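Local coordinates for esterase (Thermotoga maritima, PDB 3DOH), which probably hydrolyses carboxylic esters, as a thermostable esterase that joins an immunoglobulin-like domain to an alpha/beta-hydrolase domain, at residues Glu136-Thr148 with Asn190-Ala204. Numbering follows the deposited sequence.
Sequences EKHLIIDDFLAFT and NYLQVAGNRGAVVWA. With SO4 (sulfate ion), chain F; SO4 (sulfate ion), chain G.
This contact lies in the link between the immunoglobulin-like domain and the alpha/beta-hydrolase domain, where His138 and Ile141 of the connecting segment meet Tyr191 and Val194. Tyr191 turns its edge to one face of His138 in a T-shaped stack, ring planes at 77° and centroids 5.1 Å apart, with its OH over the rim of the imidazole. The polar partner of that hydroxyl is Glu20, to which it hydrogen-bonds. Both nitrogens of His138 are used: NE2 gives an almost straight, in-plane bond to Glu136 OE1 (2.7 Å), taken on the oxygen's anti lone pair, and ND1 reaches O4 of a sulfate (2.6 Å), probably from the crystallisation liquor. Arg105 pairs with the same oxygen, OE1, so two donors hold it. An alanine in place of His138 would probably leave the edge of Tyr191 without its aromatic face and Glu136 with Arg105 but no imidazole donor.

Next along the chain, the buried Ile141 fills the space beside Tyr191 and Val194. Ile141 and Val194 run past each other in opposite directions, CG1 against CG1; with Ile141 CG1 anti to the carbonyl carbon (chi1 -78°), the chain brings CD1 to 3.6 Å from Ala195 CB, while CG2 meets Tyr191 CE1. Phe144 offers one ring face to Val194 CG2 and has its CE1 3.7 Å from Ala204 CB. Ile140 CG2 closes on Val201 CG2 at 3.5 Å. At the far end Asn190 ND2 makes a weak bond to Phe147 O (3.1 Å).

Strand 129-139 pairs with strand 8-16, whose Val15 touches Ile141, whereas strand 144-150 edges the hydrolase sheet beside strand 157-163; beyond segment 190-204, helix 369-376 packs against Val202 and Trp203.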
ATOM      1  N   GLU A 136     -16.643 -31.753 -16.805  1.00 36.91           N
ATOM      2  CA  GLU A 136     -16.125 -31.511 -15.483  1.00 36.08           C
ATOM      3  C   GLU A 136     -15.303 -32.763 -15.156  1.00 36.08           C
ATOM      4  O   GLU A 136     -15.437 -33.767 -15.833  1.00 36.89           O
ATOM      5  CB  GLU A 136     -17.284 -31.276 -14.511  1.00 35.50           C
ATOM      6  CG  GLU A 136     -18.313 -30.226 -15.005  1.00 36.20           C
ATOM      7  CD  GLU A 136     -19.317 -29.783 -13.931  1.00 35.76           C
ATOM      8  OE1 GLU A 136     -19.212 -30.246 -12.787  1.00 36.47           O
ATOM      9  OE2 GLU A 136     -20.208 -28.959 -14.217  1.00 33.51           O
ATOM     10  N   LYS A 137     -14.412 -32.699 -14.175  1.00 35.94           N
ATOM     11  CA  LYS A 137     -13.723 -33.886 -13.607  1.00 36.05           C
ATOM     12  C   LYS A 137     -13.714 -33.554 -12.127  1.00 35.57           C
ATOM     13  O   LYS A 137     -13.153 -32.516 -11.759  1.00 35.95           O
ATOM     14  CB  LYS A 137     -12.264 -33.971 -14.116  1.00 36.54           C
ATOM     15  CG  LYS A 137     -11.620 -35.345 -14.208  1.00 37.31           C
ATOM     16  CD  LYS A 137     -10.866 -35.740 -12.942  1.00 38.13           C
ATOM     17  CE  LYS A 137      -9.987 -37.030 -13.141  1.00 38.27           C
ATOM     18  NZ  LYS A 137     -10.708 -38.363 -12.864  1.00 36.78           N
ATOM     19  N   HIS A 138     -14.316 -34.404 -11.301  1.00 34.53           N
ATOM     20  CA  HIS A 138     -14.495 -34.100  -9.886  1.00 33.68           C
ATOM     21  C   HIS A 138     -13.524 -34.899  -9.023  1.00 33.39           C
ATOM     22  O   HIS A 138     -13.779 -36.058  -8.697  1.00 33.43           O
ATOM     23  CB  HIS A 138     -15.936 -34.381  -9.456  1.00 32.77           C
ATOM     24  CG  HIS A 138     -16.964 -33.716 -10.317  1.00 34.12           C
ATOM     25  ND1 HIS A 138     -18.022 -34.400 -10.874  1.00 32.09           N
ATOM     26  CD2 HIS A 138     -17.097 -32.428 -10.715  1.00 33.45           C
ATOM     27  CE1 HIS A 138     -18.762 -33.562 -11.580  1.00 30.81           C
ATOM     28  NE2 HIS A 138     -18.222 -32.360 -11.499  1.00 30.98           N
ATOM     29  N   LEU A 139     -12.411 -34.272  -8.658  1.00 33.33           N
ATOM     30  CA  LEU A 139     -11.238 -35.002  -8.192  1.00 33.45           C
ATOM     31  C   LEU A 139     -11.456 -35.557  -6.789  1.00 33.23           C
ATOM     32  O   LEU A 139     -11.283 -34.850  -5.796  1.00 32.66           O
ATOM     33  CB  LEU A 139     -10.002 -34.100  -8.214  1.00 33.50           C
ATOM     34  CG  LEU A 139      -9.209 -34.069  -9.523  1.00 32.19           C
ATOM     35  CD1 LEU A 139      -8.008 -33.144  -9.402  1.00 30.71           C
ATOM     36  CD2 LEU A 139      -8.774 -35.470  -9.922  1.00 30.39           C
ATOM     37  N   ILE A 140     -11.836 -36.829  -6.713  1.00 33.37           N
ATOM     38  CA  ILE A 140     -12.043 -37.492  -5.432  1.00 33.65           C
ATOM     39  C   ILE A 140     -13.525 -37.740  -5.171  1.00 34.95           C
ATOM     40  O   ILE A 140     -13.901 -38.743  -4.566  1.00 37.06           O
ATOM     41  CB  ILE A 140     -11.458 -36.668  -4.269  1.00 33.37           C
ATOM     42  CG1 ILE A 140      -9.972 -36.392  -4.506  1.00 32.60           C
ATOM     43  CG2 ILE A 140     -11.666 -37.391  -2.947  1.00 32.21           C
ATOM     44  CD1 ILE A 140      -9.087 -37.605  -4.317  1.00 30.88           C
ATOM     45  N   ILE A 141     -14.364 -36.817  -5.634  1.00 35.09           N
ATOM     46  CA  ILE A 141     -15.807 -37.020  -5.621  1.00 33.93           C
ATOM     47  C   ILE A 141     -16.227 -38.059  -6.654  1.00 33.96           C
ATOM     48  O   ILE A 141     -17.278 -38.688  -6.525  1.00 34.13           O
ATOM     49  CB  ILE A 141     -16.564 -35.706  -5.893  1.00 33.57           C
ATOM     50  CG1 ILE A 141     -16.601 -34.842  -4.631  1.00 32.72           C
ATOM     51  CG2 ILE A 141     -17.972 -35.995  -6.387  1.00 33.92           C
ATOM     52  CD1 ILE A 141     -17.380 -33.556  -4.794  1.00 31.48           C
ATOM     53  N   ASP A 142     -15.400 -38.237  -7.679  1.00 33.04           N
ATOM     54  CA  ASP A 142     -15.652 -39.230  -8.696  1.00 33.14           C
ATOM     55  C   ASP A 142     -15.179 -40.642  -8.325  1.00 32.47           C
ATOM     56  O   ASP A 142     -15.428 -41.555  -9.071  1.00 32.74           O
ATOM     57  CB  ASP A 142     -15.061 -38.774 -10.032  1.00 33.18           C
ATOM     58  CG  ASP A 142     -13.526 -38.714 -10.004  1.00 35.07           C
ATOM     59  OD1 ASP A 142     -12.909 -39.039  -8.925  1.00 32.97           O
ATOM     60  OD2 ASP A 142     -12.953 -38.329 -11.070  1.00 34.91           O
ATOM     61  N   ASP A 143     -14.519 -40.832  -7.186  1.00 32.55           N
ATOM     62  CA  ASP A 143     -14.274 -42.199  -6.685  1.00 32.75           C
ATOM     63  C   ASP A 143     -15.366 -42.793  -5.815  1.00 32.78           C
ATOM     64  O   ASP A 143     -15.275 -43.968  -5.458  1.00 33.93           O
ATOM     65  CB  ASP A 143     -12.968 -42.320  -5.899  1.00 32.51           C
ATOM     66  CG  ASP A 143     -11.790 -41.802  -6.659  1.00 32.83           C
ATOM     67  OD1 ASP A 143     -11.559 -42.294  -7.782  1.00 35.92           O
ATOM     68  OD2 ASP A 143     -11.090 -40.897  -6.135  1.00 31.89           O
ATOM     69  N   PHE A 144     -16.339 -41.977  -5.423  1.00 32.58           N
ATOM     70  CA  PHE A 144     -17.480 -42.397  -4.611  1.00 32.42           C
ATOM     71  C   PHE A 144     -18.555 -42.759  -5.589  1.00 33.00           C
ATOM     72  O   PHE A 144     -19.122 -41.882  -6.257  1.00 33.74           O
ATOM     73  CB  PHE A 144     -18.060 -41.227  -3.782  1.00 31.91           C
ATOM     74  CG  PHE A 144     -17.259 -40.850  -2.580  1.00 29.82           C
ATOM     75  CD1 PHE A 144     -15.954 -40.357  -2.713  1.00 27.73           C
ATOM     76  CD2 PHE A 144     -17.814 -40.967  -1.302  1.00 29.99           C
ATOM     77  CE1 PHE A 144     -15.192 -40.018  -1.616  1.00 25.13           C
ATOM     78  CE2 PHE A 144     -17.055 -40.612  -0.157  1.00 30.64           C
ATOM     79  CZ  PHE A 144     -15.735 -40.123  -0.327  1.00 29.98           C
ATOM     80  N   LEU A 145     -18.847 -44.041  -5.665  1.00 33.28           N
ATOM     81  CA  LEU A 145     -20.025 -44.549  -6.363  1.00 33.01           C
ATOM     82  C   LEU A 145     -21.306 -43.941  -5.826  1.00 33.24           C
ATOM     83  O   LEU A 145     -21.419 -43.656  -4.637  1.00 33.57           O
ATOM     84  CB  LEU A 145     -20.075 -46.060  -6.173  1.00 32.91           C
ATOM     85  CG  LEU A 145     -18.844 -46.778  -6.703  1.00 31.77           C
ATOM     86  CD1 LEU A 145     -18.719 -48.143  -6.088  1.00 29.29           C
ATOM     87  CD2 LEU A 145     -18.935 -46.801  -8.226  1.00 30.35           C
ATOM     88  N   ALA A 146     -22.266 -43.733  -6.716  1.00 34.21           N
ATOM     89  CA  ALA A 146     -23.586 -43.226  -6.336  1.00 35.18           C
ATOM     90  C   ALA A 146     -24.569 -44.383  -6.240  1.00 35.78           C
ATOM     91  O   ALA A 146     -24.553 -45.283  -7.069  1.00 36.61           O
ATOM     92  CB  ALA A 146     -24.070 -42.189  -7.332  1.00 34.60           C
ATOM     93  N   PHE A 147     -25.387 -44.373  -5.202  1.00 36.53           N
ATOM     94  CA  PHE A 147     -26.407 -45.384  -5.005  1.00 37.45           C
ATOM     95  C   PHE A 147     -27.600 -44.671  -4.404  1.00 38.28           C
ATOM     96  O   PHE A 147     -27.455 -43.563  -3.882  1.00 38.47           O
ATOM     97  CB  PHE A 147     -25.905 -46.480  -4.049  1.00 37.13           C
ATOM     98  CG  PHE A 147     -24.856 -47.371  -4.644  1.00 37.74           C
ATOM     99  CD1 PHE A 147     -25.147 -48.195  -5.730  1.00 39.62           C
ATOM    100  CD2 PHE A 147     -23.564 -47.393  -4.125  1.00 37.36           C
ATOM    101  CE1 PHE A 147     -24.144 -49.040  -6.283  1.00 40.42           C
ATOM    102  CE2 PHE A 147     -22.556 -48.222  -4.670  1.00 34.50           C
ATOM    103  CZ  PHE A 147     -22.844 -49.043  -5.732  1.00 37.38           C
ATOM    104  N   THR A 148     -28.775 -45.293  -4.496  1.00 39.55           N
ATOM    105  CA  THR A 148     -29.976 -44.875  -3.735  1.00 40.01           C
ATOM    106  C   THR A 148     -30.471 -46.089  -2.996  1.00 40.18           C
ATOM    107  O   THR A 148     -30.372 -47.188  -3.526  1.00 40.38           O
ATOM    108  CB  THR A 148     -31.101 -44.454  -4.645  1.00 39.60           C
ATOM    109  OG1 THR A 148     -30.549 -43.730  -5.743  1.00 41.61           O
ATOM    110  CG2 THR A 148     -32.027 -43.555  -3.918  1.00 40.08           C
ATOM    111  N   ASN A 190     -27.598 -36.132  -4.468  1.00 30.11           N
ATOM    112  CA  ASN A 190     -26.500 -37.026  -4.143  1.00 29.65           C
ATOM    113  C   ASN A 190     -25.090 -36.428  -4.403  1.00 29.75           C
ATOM    114  O   ASN A 190     -24.118 -37.167  -4.644  1.00 30.03           O
ATOM    115  CB  ASN A 190     -26.656 -38.349  -4.900  1.00 29.16           C
ATOM    116  CG  ASN A 190     -26.179 -39.534  -4.096  1.00 29.36           C
ATOM    117  OD1 ASN A 190     -25.659 -39.372  -2.994  1.00 31.70           O
ATOM    118  ND2 ASN A 190     -26.347 -40.735  -4.632  1.00 28.59           N
ATOM    119  N   TYR A 191     -24.963 -35.108  -4.367  1.00 29.46           N
ATOM    120  CA  TYR A 191     -23.666 -34.495  -4.647  1.00 29.37           C
ATOM    121  C   TYR A 191     -23.245 -33.574  -3.514  1.00 28.87           C
ATOM    122  O   TYR A 191     -22.143 -33.679  -2.974  1.00 28.77           O
ATOM    123  CB  TYR A 191     -23.715 -33.719  -5.965  1.00 29.13           C
ATOM    124  CG  TYR A 191     -22.353 -33.393  -6.536  1.00 29.32           C
ATOM    125  CD1 TYR A 191     -21.776 -34.197  -7.510  1.00 28.52           C
ATOM    126  CD2 TYR A 191     -21.644 -32.282  -6.099  1.00 31.13           C
ATOM    127  CE1 TYR A 191     -20.532 -33.904  -8.035  1.00 28.38           C
ATOM    128  CE2 TYR A 191     -20.399 -31.980  -6.618  1.00 30.34           C
ATOM    129  CZ  TYR A 191     -19.848 -32.794  -7.585  1.00 29.99           C
ATOM    130  OH  TYR A 191     -18.608 -32.498  -8.103  1.00 29.72           O
ATOM    131  N   LEU A 192     -24.149 -32.670  -3.168  1.00 29.08           N
ATOM    132  CA  LEU A 192     -23.966 -31.712  -2.072  1.00 28.74           C
ATOM    133  C   LEU A 192     -23.205 -32.217  -0.860  1.00 27.96           C
ATOM    134  O   LEU A 192     -22.290 -31.529  -0.390  1.00 28.15           O
ATOM    135  CB  LEU A 192     -25.316 -31.196  -1.623  1.00 28.50           C
ATOM    136  CG  LEU A 192     -25.582 -29.719  -1.893  1.00 30.28           C
ATOM    137  CD1 LEU A 192     -24.656 -29.074  -2.951  1.00 28.72           C
ATOM    138  CD2 LEU A 192     -27.038 -29.573  -2.260  1.00 29.06           C
ATOM    139  N   GLN A 193     -23.555 -33.415  -0.390  1.00 26.74           N
ATOM    140  CA  GLN A 193     -23.126 -33.891   0.942  1.00 25.96           C
ATOM    141  C   GLN A 193     -21.678 -34.349   0.929  1.00 24.98           C
ATOM    142  O   GLN A 193     -21.051 -34.643   1.973  1.00 24.27           O
ATOM    143  CB  GLN A 193     -24.085 -34.973   1.497  1.00 25.99           C
ATOM    144  CG  GLN A 193     -23.858 -36.409   1.040  1.00 27.55           C
ATOM    145  CD  GLN A 193     -24.445 -36.700  -0.329  1.00 30.55           C
ATOM    146  OE1 GLN A 193     -24.806 -35.779  -1.071  1.00 32.17           O
ATOM    147  NE2 GLN A 193     -24.546 -37.987  -0.675  1.00 30.36           N
ATOM    148  N   VAL A 194     -21.147 -34.365  -0.282  1.00 23.98           N
ATOM    149  CA  VAL A 194     -19.825 -34.838  -0.520  1.00 23.09           C
ATOM    150  C   VAL A 194     -18.984 -33.648  -1.036  1.00 23.38           C
ATOM    151  O   VAL A 194     -17.770 -33.740  -1.151  1.00 25.30           O
ATOM    152  CB  VAL A 194     -19.937 -36.094  -1.464  1.00 23.04           C
ATOM    153  CG1 VAL A 194     -19.250 -35.916  -2.808  1.00 22.96           C
ATOM    154  CG2 VAL A 194     -19.531 -37.379  -0.751  1.00 20.34           C
ATOM    155  N   ALA A 195     -19.615 -32.517  -1.308  1.00 21.97           N
ATOM    156  CA  ALA A 195     -18.911 -31.426  -1.919  1.00 21.25           C
ATOM    157  C   ALA A 195     -18.906 -30.168  -1.046  1.00 21.55           C
ATOM    158  O   ALA A 195     -18.074 -29.272  -1.215  1.00 20.80           O
ATOM    159  CB  ALA A 195     -19.514 -31.126  -3.241  1.00 21.13           C
ATOM    160  N   GLY A 196     -19.831 -30.099  -0.105  1.00 22.05           N
ATOM    161  CA  GLY A 196     -19.971 -28.897   0.714  1.00 22.77           C
ATOM    162  C   GLY A 196     -18.804 -28.637   1.645  1.00 23.73           C
ATOM    163  O   GLY A 196     -18.538 -27.493   1.968  1.00 24.12           O
ATOM    164  N   ASN A 197     -18.090 -29.690   2.055  1.00 24.36           N
ATOM    165  CA  ASN A 197     -16.886 -29.591   2.917  1.00 25.15           C
ATOM    166  C   ASN A 197     -16.049 -30.890   2.809  1.00 25.17           C
ATOM    167  O   ASN A 197     -16.398 -31.758   2.019  1.00 25.78           O
ATOM    168  CB  ASN A 197     -17.303 -29.311   4.350  1.00 24.17           C
ATOM    169  CG  ASN A 197     -18.430 -30.210   4.792  1.00 27.12           C
ATOM    170  OD1 ASN A 197     -19.477 -29.736   5.270  1.00 31.80           O
ATOM    171  ND2 ASN A 197     -18.232 -31.529   4.644  1.00 26.21           N
ATOM    172  N   ARG A 198     -14.972 -31.031   3.577  1.00 25.13           N
ATOM    173  CA  ARG A 198     -14.041 -32.134   3.388  1.00 25.64           C
ATOM    174  C   ARG A 198     -14.486 -33.335   4.232  1.00 25.48           C
ATOM    175  O   ARG A 198     -13.741 -34.298   4.444  1.00 24.94           O
ATOM    176  CB  ARG A 198     -12.597 -31.700   3.720  1.00 25.87           C
ATOM    177  CG  ARG A 198     -11.782 -30.962   2.595  1.00 26.87           C
ATOM    178  CD  ARG A 198     -10.292 -31.442   2.517  1.00 28.47           C
ATOM    179  NE  ARG A 198      -9.741 -31.372   1.143  1.00 39.64           N
ATOM    180  CZ  ARG A 198      -8.789 -30.507   0.702  1.00 45.16           C
ATOM    181  NH1 ARG A 198      -8.221 -29.599   1.526  1.00 46.32           N
ATOM    182  NH2 ARG A 198      -8.382 -30.534  -0.588  1.00 43.48           N
ATOM    183  N   GLY A 199     -15.735 -33.286   4.698  1.00 26.08           N
ATOM    184  CA  GLY A 199     -16.272 -34.290   5.644  1.00 25.15           C
ATOM    185  C   GLY A 199     -16.249 -35.732   5.187  1.00 24.78           C
ATOM    186  O   GLY A 199     -16.018 -36.653   5.994  1.00 24.62           O
ATOM    187  N   ALA A 200     -16.481 -35.945   3.892  1.00 24.47           N
ATOM    188  CA  ALA A 200     -16.539 -37.310   3.355  1.00 24.41           C
ATOM    189  C   ALA A 200     -15.187 -37.670   2.756  1.00 24.71           C
ATOM    190  O   ALA A 200     -14.662 -38.753   2.926  1.00 24.36           O
ATOM    191  CB  ALA A 200     -17.636 -37.424   2.293  1.00 23.29           C
ATOM    192  N   VAL A 201     -14.624 -36.686   2.092  1.00 24.66           N
ATOM    193  CA  VAL A 201     -13.588 -36.859   1.133  1.00 24.43           C
ATOM    194  C   VAL A 201     -12.197 -36.976   1.775  1.00 23.98           C
ATOM    195  O   VAL A 201     -11.311 -37.669   1.268  1.00 24.69           O
ATOM    196  CB  VAL A 201     -13.738 -35.641   0.196  1.00 25.29           C
ATOM    197  CG1 VAL A 201     -12.508 -34.773   0.142  1.00 25.90           C
ATOM    198  CG2 VAL A 201     -14.377 -36.022  -1.131  1.00 23.60           C
ATOM    199  N   VAL A 202     -12.001 -36.343   2.919  1.00 23.55           N
ATOM    200  CA  VAL A 202     -10.686 -36.397   3.591  1.00 22.41           C
ATOM    201  C   VAL A 202     -10.284 -37.866   3.799  1.00 22.64           C
ATOM    202  O   VAL A 202      -9.157 -38.258   3.487  1.00 22.50           O
ATOM    203  CB  VAL A 202     -10.670 -35.552   4.913  1.00 21.28           C
ATOM    204  CG1 VAL A 202     -11.686 -36.086   5.937  1.00 20.26           C
ATOM    205  CG2 VAL A 202      -9.279 -35.480   5.492  1.00 20.31           C
ATOM    206  N   TRP A 203     -11.239 -38.681   4.251  1.00 22.43           N
ATOM    207  CA  TRP A 203     -10.954 -40.062   4.532  1.00 23.39           C
ATOM    208  C   TRP A 203     -10.570 -40.760   3.248  1.00 23.95           C
ATOM    209  O   TRP A 203      -9.986 -41.819   3.255  1.00 23.89           O
ATOM    210  CB  TRP A 203     -12.154 -40.705   5.164  1.00 23.52           C
ATOM    211  CG  TRP A 203     -12.804 -39.782   6.208  1.00 24.31           C
ATOM    212  CD1 TRP A 203     -13.932 -39.012   6.038  1.00 24.54           C
ATOM    213  CD2 TRP A 203     -12.345 -39.535   7.545  1.00 22.56           C
ATOM    214  NE1 TRP A 203     -14.190 -38.305   7.186  1.00 25.81           N
ATOM    215  CE2 TRP A 203     -13.231 -38.608   8.124  1.00 24.60           C
ATOM    216  CE3 TRP A 203     -11.256 -39.990   8.298  1.00 23.99           C
ATOM    217  CZ2 TRP A 203     -13.069 -38.138   9.437  1.00 24.17           C
ATOM    218  CZ3 TRP A 203     -11.097 -39.534   9.601  1.00 23.68           C
ATOM    219  CH2 TRP A 203     -11.993 -38.613  10.153  1.00 24.20           C
ATOM    220  N   ALA A 204     -10.851 -40.124   2.125  1.00 24.55           N
ATOM    221  CA  ALA A 204     -10.672 -40.802   0.861  1.00 24.85           C
ATOM    222  C   ALA A 204      -9.428 -40.326   0.148  1.00 24.96           C
ATOM    223  O   ALA A 204      -9.050 -40.896  -0.873  1.00 25.09           O
ATOM    224  CB  ALA A 204     -11.929 -40.653  -0.018  1.00 24.43           C
TER
HETATM  225  S   SO4 F 403      -9.178 -38.795  -8.647  1.00 43.03           S
HETATM  226  O1  SO4 F 403     -10.099 -38.433  -9.722  1.00 43.03           O
HETATM  227  O2  SO4 F 403      -7.803 -38.806  -9.121  1.00 44.21           O
HETATM  228  O3  SO4 F 403      -9.468 -40.118  -8.163  1.00 43.83           O
HETATM  229  O4  SO4 F 403      -9.293 -37.877  -7.524  1.00 44.72           O
HETATM  230  S   SO4 G 404     -19.235 -37.758 -10.329  1.00 49.65           S
HETATM  231  O1  SO4 G 404     -20.352 -37.150  -9.608  1.00 50.49           O
HETATM  232  O2  SO4 G 404     -19.617 -37.795 -11.745  1.00 50.93           O
HETATM  233  O3  SO4 G 404     -18.954 -39.112  -9.832  1.00 48.32           O
HETATM  234  O4  SO4 G 404     -18.029 -36.936 -10.165  1.00 50.16           O